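Local coordinates for protein pectate lyase 1 (Juniperus ashei, PDB 1PXZ) that cleaves pectate by calcium-dependent elimination, with low activity, and is the major allergen of mountain cedar pollen, at residues D1-S6 and V217-F222; Q16-L21 and G38-V43; T57-A62 and G132-S137; F268-P271 and K276-V279. All coordinates share one frame; numbering follows the deposited sequence.

How the contacts relate
All four contacts belong to a single-chain parallel beta-helix. Contacts 1, 3 and 4 are largely buried, whereas contact 2 lies at the surface. Contact 1 lays the amino-terminal segment 1-6 on a turn of the helix, and contact 2, nested inside the chain loop that contact 1 closes, packs residues 16-21 against strand 39-43. Contacts 2 and 3 touch: Tyr41 OH lies 2.7 Å from Thr57 O, probably hydrogen-bonded. Contact 4, in the far half, about 41 Å from contact 2 between centres, is local. Aromatic rings receive carbon groups in contacts 1, 2 and 4, and contact 4 adds a lysine-to-carbonyl hydrogen bond; contact 3 instead relies on an arginine and a water.

Contact 1: residues D1-S6 and V217-F222; sequences DNPIDS and VAFNQF
Asn2 OD1 is gripped by two backbone amides, Ile4 N and Asp5 N, each at 2.9 Å from it, while the rest of the same side chain lies against the ring of Phe219. Ile4 N approaches in the carbonyl plane, though its N-H is bent to 132°; Asp5 N donates almost straight (171°) from above that plane. This is a capping arrangement ahead of helix 5-9, and asparagine suits it because one short amide can accept at OD1 and donate at ND2. The two bonds fix the amide nearly parallel to the Phe219 ring, with the planes 14° apart and stacked. Asn2 CB sits over the ring face, 4.1 Å from the Phe219 centroid, as a CH-pi contact, and ND2 reaches back over Phe219 CB. Two apolar neighbours complete the grip: Pro3 CD comes obliquely to Phe219 CZ at 3.5 Å, and Ile4 CD1 meets the ring edge at Phe219 CD2, 3.9 Å away. Phe219 itself has a positive phi at the turn between strands 214-218 and 221-222, and from there its ring projects outward to the amino-terminal segment. Asn2 ND2 also donates to Asn189 OD1 on strand 185-195 and to Leu338 O in helix 335-338, placing the contact where the amino-terminal segment, a carboxy-terminal helix and neighbouring beta-helix strands converge.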
loop_
_atom_site.group_PDB
_atom_site.type_symbol
_atom_site.label_atom_id
_atom_site.label_comp_id
_atom_site.label_asym_id
_atom_site.label_seq_id
_atom_site.Cartn_x
_atom_site.Cartn_y
_atom_site.Cartn_z
ATOM N N ASP A 1 15.785 8.718 -10.136
ATOM C CA ASP A 1 14.430 8.307 -9.775
ATOM C C ASP A 1 14.176 8.624 -8.300
ATOM O O ASP A 1 13.697 9.714 -7.988
ATOM C CB ASP A 1 14.177 6.825 -10.042
ATOM C CG ASP A 1 15.388 6.076 -10.564
ATOM O OD1 ASP A 1 16.432 6.126 -9.875
ATOM O OD2 ASP A 1 15.309 5.441 -11.642
ATOM N N ASN A 2 14.517 7.676 -7.441
ATOM C CA ASN A 2 14.397 7.834 -5.992
ATOM C C ASN A 2 15.225 6.726 -5.340
ATOM O O ASN A 2 15.694 5.889 -6.123
ATOM C CB ASN A 2 12.923 7.839 -5.614
ATOM C CG ASN A 2 12.183 6.536 -5.799
ATOM O OD1 ASN A 2 12.636 5.444 -5.454
ATOM N ND2 ASN A 2 10.978 6.699 -6.350
ATOM N N PRO A 3 15.432 6.753 -4.041
ATOM C CA PRO A 3 16.274 5.747 -3.377
ATOM C C PRO A 3 15.857 4.296 -3.563
ATOM O O PRO A 3 16.715 3.420 -3.427
ATOM C CB PRO A 3 16.122 6.091 -1.879
ATOM C CG PRO A 3 15.875 7.572 -1.883
ATOM C CD PRO A 3 14.963 7.778 -3.054
ATOM N N ILE A 4 14.583 4.025 -3.829
ATOM C CA ILE A 4 14.177 2.621 -4.042
ATOM C C ILE A 4 14.522 2.248 -5.470
ATOM O O ILE A 4 15.246 1.305 -5.759
ATOM C CB ILE A 4 12.692 2.403 -3.760
ATOM C CG1 ILE A 4 12.308 2.689 -2.295
ATOM C CG2 ILE A 4 12.279 1.001 -4.165
ATOM C CD1 ILE A 4 10.819 2.592 -2.010
ATOM N N ASP A 5 14.017 3.026 -6.426
ATOM C CA ASP A 5 14.199 2.625 -7.823
ATOM C C ASP A 5 15.653 2.650 -8.227
ATOM O O ASP A 5 16.106 1.912 -9.109
ATOM C CB ASP A 5 13.393 3.582 -8.699
ATOM C CG ASP A 5 11.902 3.302 -8.712
ATOM O OD1 ASP A 5 11.415 2.438 -7.978
ATOM O OD2 ASP A 5 11.179 3.952 -9.489
ATOM N N SER A 6 16.421 3.559 -7.604
ATOM C CA SER A 6 17.824 3.641 -8.039
ATOM C C SER A 6 18.574 2.330 -7.808
ATOM O O SER A 6 19.517 2.000 -8.519
ATOM C CB SER A 6 18.548 4.791 -7.316
ATOM O OG SER A 6 18.728 4.405 -5.956
ATOM N N VAL A 217 4.997 5.273 4.141
ATOM C CA VAL A 217 4.274 5.615 2.894
ATOM C C VAL A 217 5.175 6.541 2.099
ATOM O O VAL A 217 5.277 7.710 2.530
ATOM C CB VAL A 217 2.919 6.263 3.202
ATOM C CG1 VAL A 217 2.219 6.704 1.909
ATOM C CG2 VAL A 217 2.045 5.304 3.988
ATOM N N ALA A 218 5.813 6.056 1.029
ATOM C CA ALA A 218 6.812 6.866 0.345
ATOM C C ALA A 218 6.787 6.852 -1.182
ATOM O O ALA A 218 6.602 5.811 -1.806
ATOM C CB ALA A 218 8.191 6.390 0.806
ATOM N N PHE A 219 7.031 8.007 -1.773
ATOM C CA PHE A 219 7.194 8.193 -3.208
ATOM C C PHE A 219 5.929 7.830 -3.994
ATOM O O PHE A 219 6.012 7.426 -5.164
ATOM C CB PHE A 219 8.382 7.389 -3.744
ATOM C CG PHE A 219 9.640 7.497 -2.888
ATOM C CD1 PHE A 219 10.285 8.714 -2.797
ATOM C CD2 PHE A 219 10.136 6.389 -2.221
ATOM C CE1 PHE A 219 11.437 8.828 -2.016
ATOM C CE2 PHE A 219 11.265 6.499 -1.416
ATOM C CZ PHE A 219 11.895 7.728 -1.315
ATOM N N ASN A 220 4.771 7.985 -3.383
ATOM C CA ASN A 220 3.502 7.690 -4.043
ATOM C C ASN A 220 2.953 8.940 -4.724
ATOM O O ASN A 220 3.226 10.054 -4.268
ATOM C CB ASN A 220 2.456 7.162 -3.063
ATOM C CG ASN A 220 2.900 5.938 -2.294
ATOM O OD1 ASN A 220 3.272 5.995 -1.119
ATOM N ND2 ASN A 220 2.860 4.790 -2.962
ATOM N N GLN A 221 2.190 8.727 -5.784
ATOM C CA GLN A 221 1.442 9.795 -6.434
ATOM C C GLN A 221 0.005 9.686 -5.944
ATOM O O GLN A 221 -0.658 8.688 -6.236
ATOM C CB GLN A 221 1.505 9.713 -7.974
ATOM C CG GLN A 221 0.530 10.717 -8.613
ATOM C CD GLN A 221 0.974 12.161 -8.362
ATOM O OE1 GLN A 221 2.126 12.529 -8.532
ATOM N NE2 GLN A 221 0.046 13.016 -7.963
ATOM N N PHE A 222 -0.484 10.671 -5.193
ATOM C CA PHE A 222 -1.850 10.635 -4.693
ATOM C C PHE A 222 -2.746 11.508 -5.550
ATOM O O PHE A 222 -2.737 12.748 -5.426
ATOM C CB PHE A 222 -1.891 11.130 -3.238
ATOM C CG PHE A 222 -1.414 10.072 -2.259
ATOM C CD1 PHE A 222 -2.148 8.926 -2.028
ATOM C CD2 PHE A 222 -0.233 10.263 -1.579
ATOM C CE1 PHE A 222 -1.720 7.962 -1.121
ATOM C CE2 PHE A 222 0.231 9.296 -0.681
ATOM C CZ PHE A 222 -0.500 8.144 -0.476
#

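Contact 2: residues Q16-L21 and G38-V43; sequences QNRMKL and GDFYTV
A short 3-10 segment, residues 18-21, stands beside strand 39-43, with the backbones closest at Met19 and Phe40, whose CA atoms are 9.5 Å apart, so no backbone bond joins them and side chains reach across the gap. Met19 and Phe40 reach toward each other from opposite directions. With CG beside the backbone N (chi1 -63°) and the chain extended beyond it, Met19 carries its methyl group over one face of the Phe40 ring. Met19 CE is 4.2 Å from the Phe40 centroid, a CH-pi contact offset toward the rim. Met19 SD, oblique at 5.1 Å from the Phe40 centroid, makes a Met-aromatic contact beside it, for which an unbranched, polarisable side chain is well fitted. Met19 CG adds packing at 4.0 Å from Phe40 CZ. Met19 CE also lies 3.3 Å from Gly38 O; glycine has no side chain beside this approach.

Strand 39-43 is the first strand of the parallel beta-helix and pairs with strand 68-72, so the segment 16-21 packs on the outside of the solenoid near one end. Phe40 meets Trp69 of that next strand at a steep angle, the planes about 80° apart, and Met19 touches Trp69 as well.

Arginine suits the next position because its methylenes can pack on an aromatic ring while its charge lies further out. Arg18 contributes only its aliphatic part to the ring: Arg18 CD approaches Phe40 CE1 obliquely at 4.0 Å. Its extended chain from CG to NE takes the guanidinium past the phenylalanine, where NH1 forms a salt bridge with Asp93 OD2 of strand 90-93.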
loop_
_atom_site.group_PDB
_atom_site.type_symbol
_atom_site.label_atom_id
_atom_site.label_comp_id
_atom_site.label_asym_id
_atom_site.label_seq_id
_atom_site.Cartn_x
_atom_site.Cartn_y
_atom_site.Cartn_z
ATOM N N GLN A 16 16.148 -9.419 -16.890
ATOM C CA GLN A 16 17.036 -10.593 -16.769
ATOM C C GLN A 16 17.423 -10.824 -15.317
ATOM O O GLN A 16 18.087 -11.815 -15.001
ATOM C CB GLN A 16 18.254 -10.431 -17.689
ATOM C CG GLN A 16 19.210 -9.354 -17.233
ATOM C CD GLN A 16 20.180 -8.927 -18.317
ATOM O OE1 GLN A 16 20.164 -9.413 -19.448
ATOM N NE2 GLN A 16 21.061 -7.992 -17.951
ATOM N N ASN A 17 16.995 -9.928 -14.419
ATOM C CA ASN A 17 17.267 -10.149 -12.999
ATOM C C ASN A 17 16.096 -9.679 -12.146
ATOM O O ASN A 17 16.219 -8.746 -11.355
ATOM C CB ASN A 17 18.552 -9.423 -12.624
ATOM C CG ASN A 17 19.133 -9.787 -11.281
ATOM O OD1 ASN A 17 20.200 -9.240 -10.964
ATOM N ND2 ASN A 17 18.506 -10.656 -10.511
ATOM N N ARG A 18 14.940 -10.333 -12.298
ATOM C CA ARG A 18 13.760 -9.818 -11.597
ATOM C C ARG A 18 13.964 -9.819 -10.089
ATOM O O ARG A 18 13.371 -8.979 -9.411
ATOM C CB ARG A 18 12.505 -10.632 -11.914
ATOM C CG ARG A 18 11.925 -10.462 -13.316
ATOM C CD ARG A 18 10.794 -11.494 -13.491
ATOM N NE ARG A 18 10.146 -11.387 -14.792
ATOM C CZ ARG A 18 9.127 -10.565 -15.027
ATOM N NH1 ARG A 18 8.652 -9.787 -14.043
ATOM N NH2 ARG A 18 8.588 -10.531 -16.240
ATOM N N MET A 19 14.740 -10.729 -9.484
ATOM C CA MET A 19 14.677 -10.738 -8.019
ATOM C C MET A 19 15.559 -9.684 -7.369
ATOM O O MET A 19 15.593 -9.534 -6.148
ATOM C CB MET A 19 15.052 -12.130 -7.501
ATOM C CG MET A 19 14.051 -13.201 -7.973
ATOM S SD MET A 19 14.407 -14.731 -7.102
ATOM C CE MET A 19 13.056 -15.796 -7.552
ATOM N N LYS A 20 16.289 -8.919 -8.182
ATOM C CA LYS A 20 17.061 -7.821 -7.594
ATOM C C LYS A 20 16.138 -6.840 -6.880
ATOM O O LYS A 20 16.539 -6.237 -5.888
ATOM C CB LYS A 20 17.840 -7.093 -8.680
ATOM C CG LYS A 20 18.755 -5.992 -8.179
ATOM C CD LYS A 20 19.702 -5.556 -9.280
ATOM C CE LYS A 20 20.845 -4.732 -8.693
ATOM N NZ LYS A 20 21.290 -3.681 -9.650
ATOM N N LEU A 21 14.922 -6.686 -7.392
ATOM C CA LEU A 21 13.917 -5.835 -6.741
ATOM C C LEU A 21 13.833 -6.073 -5.247
ATOM O O LEU A 21 13.717 -5.147 -4.439
ATOM C CB LEU A 21 12.549 -6.096 -7.398
ATOM C CG LEU A 21 11.370 -5.316 -6.809
ATOM C CD1 LEU A 21 11.491 -3.832 -7.120
ATOM C CD2 LEU A 21 10.051 -5.888 -7.309
ATOM N N GLY A 38 12.885 -18.293 -4.121
ATOM C CA GLY A 38 11.929 -19.326 -4.515
ATOM C C GLY A 38 12.059 -19.570 -6.002
ATOM O O GLY A 38 12.990 -18.993 -6.573
ATOM N N ASP A 39 11.181 -20.381 -6.592
ATOM C CA ASP A 39 11.197 -20.513 -8.041
ATOM C C ASP A 39 10.336 -19.437 -8.688
ATOM O O ASP A 39 9.392 -18.950 -8.061
ATOM C CB ASP A 39 10.602 -21.852 -8.505
ATOM C CG ASP A 39 11.182 -23.040 -7.763
ATOM O OD1 ASP A 39 12.425 -23.175 -7.789
ATOM O OD2 ASP A 39 10.410 -23.822 -7.167
ATOM N N PHE A 40 10.628 -19.121 -9.947
ATOM C CA PHE A 40 9.689 -18.335 -10.718
ATOM C C PHE A 40 8.452 -19.179 -11.037
ATOM O O PHE A 40 8.612 -20.359 -11.332
ATOM C CB PHE A 40 10.299 -17.844 -12.023
ATOM C CG PHE A 40 11.379 -16.779 -11.838
ATOM C CD1 PHE A 40 11.034 -15.511 -11.396
ATOM C CD2 PHE A 40 12.702 -17.065 -12.121
ATOM C CE1 PHE A 40 12.019 -14.537 -11.244
ATOM C CE2 PHE A 40 13.688 -16.106 -11.955
ATOM C CZ PHE A 40 13.341 -14.836 -11.508
ATOM N N TYR A 41 7.273 -18.594 -10.985
ATOM C CA TYR A 41 5.990 -19.210 -11.311
ATOM C C TYR A 41 5.318 -18.363 -12.384
ATOM O O TYR A 41 5.097 -17.157 -12.206
ATOM C CB TYR A 41 5.081 -19.350 -10.075
ATOM C CG TYR A 41 3.694 -19.896 -10.401
ATOM C CD1 TYR A 41 3.453 -21.264 -10.410
ATOM C CD2 TYR A 41 2.616 -19.068 -10.697
ATOM C CE1 TYR A 41 2.184 -21.741 -10.709
ATOM C CE2 TYR A 41 1.355 -19.518 -11.004
ATOM C CZ TYR A 41 1.147 -20.890 -11.007
ATOM O OH TYR A 41 -0.122 -21.321 -11.308
ATOM N N THR A 42 4.911 -18.974 -13.496
ATOM C CA THR A 42 4.309 -18.159 -14.550
ATOM C C THR A 42 2.811 -18.406 -14.629
ATOM O O THR A 42 2.386 -19.567 -14.699
ATOM C CB THR A 42 4.953 -18.438 -15.932
ATOM O OG1 THR A 42 6.362 -18.161 -15.870
ATOM C CG2 THR A 42 4.322 -17.536 -16.985
ATOM N N VAL A 43 2.050 -17.324 -14.608
ATOM C CA VAL A 43 0.613 -17.375 -14.832
ATOM C C VAL A 43 0.376 -17.453 -16.341
ATOM O O VAL A 43 0.747 -16.514 -17.051
ATOM C CB VAL A 43 -0.152 -16.167 -14.248
ATOM C CG1 VAL A 43 -1.633 -16.299 -14.551
ATOM C CG2 VAL A 43 0.110 -16.072 -12.750
#

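Contact 3: residues T57-A62 and G132-S137; sequences TLRYGA and GDVLVS
The helix 58-63, between the first two strands, 39-43 and 68-72, of the parallel beta-helix, meets an excursion from the solenoid, the strand 132-137 of a two-stranded antiparallel pair. Arg59 makes the connection. Its CG is anti to the backbone N (chi1 -175°) and the chain bends at chi3, which brings the guanidinium to Val134, the two side chains crossing at about a right angle. Arg59 NH1 comes within 3.4 Å of Val134 CG1, approaching obliquely, so the methyl group packs against the charged end without any directed bond.

A water carries the polar link. It donates to Leu135 O at 2.7 Å and accepts a weak bond from Arg59 NH1 at 3.0 Å, bridging two atoms, Arg59 NH1 and Leu135 O, that lie 4.4 Å apart. The carbonyl stands near the guanidinium plane at its edge, and the water fills the step between them.

In this parallel beta-helix the arginine ties helix 58-63 to neighbouring loops. Its NE pairs with Asp48 OD1 in a salt bridge, while NH2 and NH1 donate to Met82 O and Pro83 O just before strand 84-85. With so many N-H groups spread round a flat group, arginine suits a buried place where several loops and their carbonyls meet; the nearby carboxylate probably offsets its charge.

At the start of the helix, Thr57 holds the N-cap position, Thr57 OG1 accepting a weak bond from Tyr60 N at 3.4 Å. Strand 132-137 pairs antiparallel with strand 141-145, with Val134 bonded through its backbone to Glu143.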
loop_
_atom_site.group_PDB
_atom_site.type_symbol
_atom_site.label_atom_id
_atom_site.label_comp_id
_atom_site.label_asym_id
_atom_site.label_seq_id
_atom_site.Cartn_x
_atom_site.Cartn_y
_atom_site.Cartn_z
ATOM N N THR A 57 -2.776 -21.019 -13.027
ATOM C CA THR A 57 -3.621 -19.868 -12.695
ATOM C C THR A 57 -2.970 -19.032 -11.604
ATOM O O THR A 57 -2.037 -19.495 -10.937
ATOM C CB THR A 57 -5.028 -20.263 -12.191
ATOM O OG1 THR A 57 -4.884 -21.140 -11.067
ATOM C CG2 THR A 57 -5.779 -20.982 -13.306
ATOM N N LEU A 58 -3.486 -17.817 -11.420
ATOM C CA LEU A 58 -2.905 -16.944 -10.390
ATOM C C LEU A 58 -3.143 -17.512 -9.007
ATOM O O LEU A 58 -2.271 -17.539 -8.123
ATOM C CB LEU A 58 -3.515 -15.547 -10.561
ATOM C CG LEU A 58 -3.139 -14.543 -9.466
ATOM C CD1 LEU A 58 -1.631 -14.396 -9.393
ATOM C CD2 LEU A 58 -3.819 -13.197 -9.726
ATOM N N ARG A 59 -4.368 -18.007 -8.745
ATOM C CA ARG A 59 -4.655 -18.483 -7.391
ATOM C C ARG A 59 -3.825 -19.705 -7.044
ATOM O O ARG A 59 -3.392 -19.851 -5.905
ATOM C CB ARG A 59 -6.137 -18.794 -7.191
ATOM C CG ARG A 59 -6.491 -19.181 -5.745
ATOM C CD ARG A 59 -7.982 -19.529 -5.698
ATOM N NE ARG A 59 -8.829 -18.410 -6.115
ATOM C CZ ARG A 59 -9.283 -17.485 -5.282
ATOM N NH1 ARG A 59 -8.988 -17.513 -3.985
ATOM N NH2 ARG A 59 -10.048 -16.518 -5.754
ATOM N N TYR A 60 -3.579 -20.600 -8.003
ATOM C CA TYR A 60 -2.682 -21.716 -7.661
ATOM C C TYR A 60 -1.327 -21.211 -7.210
ATOM O O TYR A 60 -0.769 -21.625 -6.207
ATOM C CB TYR A 60 -2.524 -22.619 -8.888
ATOM C CG TYR A 60 -1.669 -23.856 -8.674
ATOM C CD1 TYR A 60 -2.240 -25.049 -8.245
ATOM C CD2 TYR A 60 -0.300 -23.837 -8.906
ATOM C CE1 TYR A 60 -1.476 -26.195 -8.044
ATOM C CE2 TYR A 60 0.469 -24.970 -8.707
ATOM C CZ TYR A 60 -0.118 -26.137 -8.282
ATOM O OH TYR A 60 0.687 -27.241 -8.100
ATOM N N GLY A 61 -0.684 -20.320 -7.960
ATOM C CA GLY A 61 0.649 -19.955 -7.473
ATOM C C GLY A 61 0.582 -19.178 -6.172
ATOM O O GLY A 61 1.432 -19.332 -5.288
ATOM N N ALA A 62 -0.431 -18.320 -6.041
ATOM C CA ALA A 62 -0.509 -17.460 -4.849
ATOM C C ALA A 62 -0.785 -18.248 -3.584
ATOM O O ALA A 62 -0.479 -17.798 -2.484
ATOM C CB ALA A 62 -1.581 -16.401 -5.063
ATOM N N GLY A 132 -18.810 -17.477 0.909
ATOM C CA GLY A 132 -18.578 -18.696 0.136
ATOM C C GLY A 132 -17.286 -19.387 0.548
ATOM O O GLY A 132 -16.504 -18.814 1.310
ATOM N N ASP A 133 -17.066 -20.604 0.052
ATOM C CA ASP A 133 -15.835 -21.339 0.359
ATOM C C ASP A 133 -14.687 -20.900 -0.535
ATOM O O ASP A 133 -14.836 -20.554 -1.724
ATOM C CB ASP A 133 -16.033 -22.843 0.148
ATOM C CG ASP A 133 -16.906 -23.508 1.189
ATOM O OD1 ASP A 133 -16.891 -23.058 2.349
ATOM O OD2 ASP A 133 -17.607 -24.490 0.842
ATOM N N VAL A 134 -13.482 -20.919 0.024
ATOM C CA VAL A 134 -12.299 -20.511 -0.714
ATOM C C VAL A 134 -11.082 -21.321 -0.278
ATOM O O VAL A 134 -10.951 -21.565 0.924
ATOM C CB VAL A 134 -11.916 -19.039 -0.459
ATOM C CG1 VAL A 134 -10.733 -18.668 -1.359
ATOM C CG2 VAL A 134 -13.052 -18.056 -0.677
ATOM N N LEU A 135 -10.194 -21.706 -1.180
ATOM C CA LEU A 135 -8.916 -22.264 -0.784
ATOM C C LEU A 135 -8.034 -21.127 -0.243
ATOM O O LEU A 135 -7.423 -20.388 -1.015
ATOM C CB LEU A 135 -8.212 -23.012 -1.925
ATOM C CG LEU A 135 -6.924 -23.706 -1.456
ATOM C CD1 LEU A 135 -7.198 -25.150 -1.039
ATOM C CD2 LEU A 135 -5.846 -23.663 -2.524
ATOM N N VAL A 136 -8.014 -21.031 1.087
ATOM C CA VAL A 136 -7.280 -19.948 1.746
ATOM C C VAL A 136 -5.806 -20.124 1.422
ATOM O O VAL A 136 -5.149 -19.203 0.942
ATOM C CB VAL A 136 -7.559 -19.906 3.252
ATOM C CG1 VAL A 136 -6.638 -18.909 3.933
ATOM C CG2 VAL A 136 -9.012 -19.514 3.531
ATOM N N SER A 137 -5.270 -21.328 1.636
ATOM C CA SER A 137 -3.936 -21.653 1.163
ATOM C C SER A 137 -3.816 -23.173 0.980
ATOM O O SER A 137 -4.672 -23.926 1.467
ATOM C CB SER A 137 -2.824 -21.202 2.122
ATOM O OG SER A 137 -2.765 -22.087 3.241
HETATM O O HOH W 1 -6.898 -17.860 -1.919
#

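Contact 4: residues F268-P271 and K276-V279; sequences FTAP and KKEV
Val279 lies across one face of the Phe268 ring, the two side chains crossing at about a right angle. Both methyl groups take part: Val279 CG1 stands 3.8 Å from the Phe268 centroid in a CH-pi contact, displaced toward the rim, and Val279 CG2 reaches 3.6 Å to Phe268 CG. A beta-branched valine suits this place because its two methyls spread over one face, CG2 near the ring's root and CG1 over the CD1-CE1 side. Next along, Ala270 CB touches Lys277 CD at 3.8 Å, a small side chain matching a close approach of the backbones, whose CA atoms at Ala270 and Lys277 are 5.3 Å apart. Pro271 CG packs on Lys276 CB at 3.6 Å.

The polar bond of the contact is made by Lys277, which sets out away from the 268-271 segment. A bend at chi2 (-66°) folds the chain back over Ala270, and Lys277 NZ donates to Pro271 O at 2.8 Å, arriving in the carbonyl plane.

Further out, Asn305 supports the same corner twice: its backbone O accepts from Lys277 NZ, and its ND2 donates to Ala270 O. Trp248 NE1 bonds to Lys276 O and its side chain touches Pro271, while Phe268 meets Tyr245 of the adjacent parallel strand 244-245. The contact thus closes a loop between strands 267-269 and 280-282, on successive faces of the beta-helix.

Both carbonyls that receive Lys277 are neutral, so its ammonium, if protonated as expected, is held by dipoles rather than by a counter-charge among these partners, while the other pairs across the contact are apolar packing.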
loop_
_atom_site.group_PDB
_atom_site.type_symbol
_atom_site.label_atom_id
_atom_site.label_comp_id
_atom_site.label_asym_id
_atom_site.label_seq_id
_atom_site.Cartn_x
_atom_site.Cartn_y
_atom_site.Cartn_z
ATOM N N PHE A 268 2.050 19.203 -1.392
ATOM C CA PHE A 268 0.599 19.207 -1.274
ATOM C C PHE A 268 0.030 20.351 -2.112
ATOM O O PHE A 268 0.380 21.505 -1.837
ATOM C CB PHE A 268 0.169 19.370 0.180
ATOM C CG PHE A 268 0.658 18.385 1.223
ATOM C CD1 PHE A 268 0.089 17.119 1.342
ATOM C CD2 PHE A 268 1.693 18.728 2.094
ATOM C CE1 PHE A 268 0.560 16.247 2.318
ATOM C CE2 PHE A 268 2.157 17.861 3.071
ATOM C CZ PHE A 268 1.576 16.603 3.198
ATOM N N THR A 269 -0.805 20.045 -3.090
ATOM C CA THR A 269 -1.502 21.075 -3.875
ATOM C C THR A 269 -2.961 21.102 -3.464
ATOM O O THR A 269 -3.713 20.150 -3.701
ATOM C CB THR A 269 -1.340 20.807 -5.383
ATOM O OG1 THR A 269 0.053 20.864 -5.707
ATOM C CG2 THR A 269 -2.067 21.880 -6.185
ATOM N N ALA A 270 -3.434 22.148 -2.799
ATOM C CA ALA A 270 -4.796 22.234 -2.280
ATOM C C ALA A 270 -5.837 22.486 -3.369
ATOM O O ALA A 270 -5.521 23.071 -4.406
ATOM C CB ALA A 270 -4.959 23.352 -1.231
ATOM N N PRO A 271 -7.071 22.038 -3.127
ATOM C CA PRO A 271 -8.177 22.409 -4.023
ATOM C C PRO A 271 -8.430 23.910 -3.879
ATOM O O PRO A 271 -7.808 24.561 -3.035
ATOM C CB PRO A 271 -9.395 21.672 -3.502
ATOM C CG PRO A 271 -8.946 20.857 -2.357
ATOM C CD PRO A 271 -7.510 21.177 -2.034
ATOM N N LYS A 276 -11.257 23.467 2.171
ATOM C CA LYS A 276 -10.517 22.239 1.871
ATOM C C LYS A 276 -9.019 22.483 1.860
ATOM O O LYS A 276 -8.260 21.607 1.439
ATOM C CB LYS A 276 -10.915 21.678 0.499
ATOM C CG LYS A 276 -12.381 21.279 0.363
ATOM C CD LYS A 276 -12.650 20.631 -0.990
ATOM C CE LYS A 276 -14.127 20.298 -1.134
ATOM N NZ LYS A 276 -14.399 19.387 -2.281
ATOM N N LYS A 277 -8.549 23.658 2.285
ATOM C CA LYS A 277 -7.137 23.990 2.189
ATOM C C LYS A 277 -6.284 23.198 3.173
ATOM O O LYS A 277 -5.092 22.998 2.935
ATOM C CB LYS A 277 -6.924 25.495 2.499
ATOM C CG LYS A 277 -7.598 26.403 1.464
ATOM C CD LYS A 277 -6.979 26.276 0.081
ATOM C CE LYS A 277 -7.508 27.329 -0.899
ATOM N NZ LYS A 277 -6.978 27.080 -2.281
ATOM N N GLU A 278 -6.880 22.750 4.271
ATOM C CA GLU A 278 -6.108 22.078 5.310
ATOM C C GLU A 278 -5.757 20.641 4.899
ATOM O O GLU A 278 -6.624 19.860 4.517
ATOM C CB GLU A 278 -6.839 22.033 6.665
ATOM C CG GLU A 278 -5.826 21.609 7.735
ATOM C CD GLU A 278 -6.415 21.504 9.118
ATOM O OE1 GLU A 278 -7.483 22.116 9.337
ATOM O OE2 GLU A 278 -5.809 20.814 9.979
ATOM N N VAL A 279 -4.473 20.321 4.978
ATOM C CA VAL A 279 -4.008 18.992 4.563
ATOM C C VAL A 279 -4.493 17.950 5.563
ATOM O O VAL A 279 -4.915 16.857 5.174
ATOM C CB VAL A 279 -2.477 18.976 4.516
ATOM C CG1 VAL A 279 -1.929 17.543 4.497
ATOM C CG2 VAL A 279 -1.945 19.791 3.335
#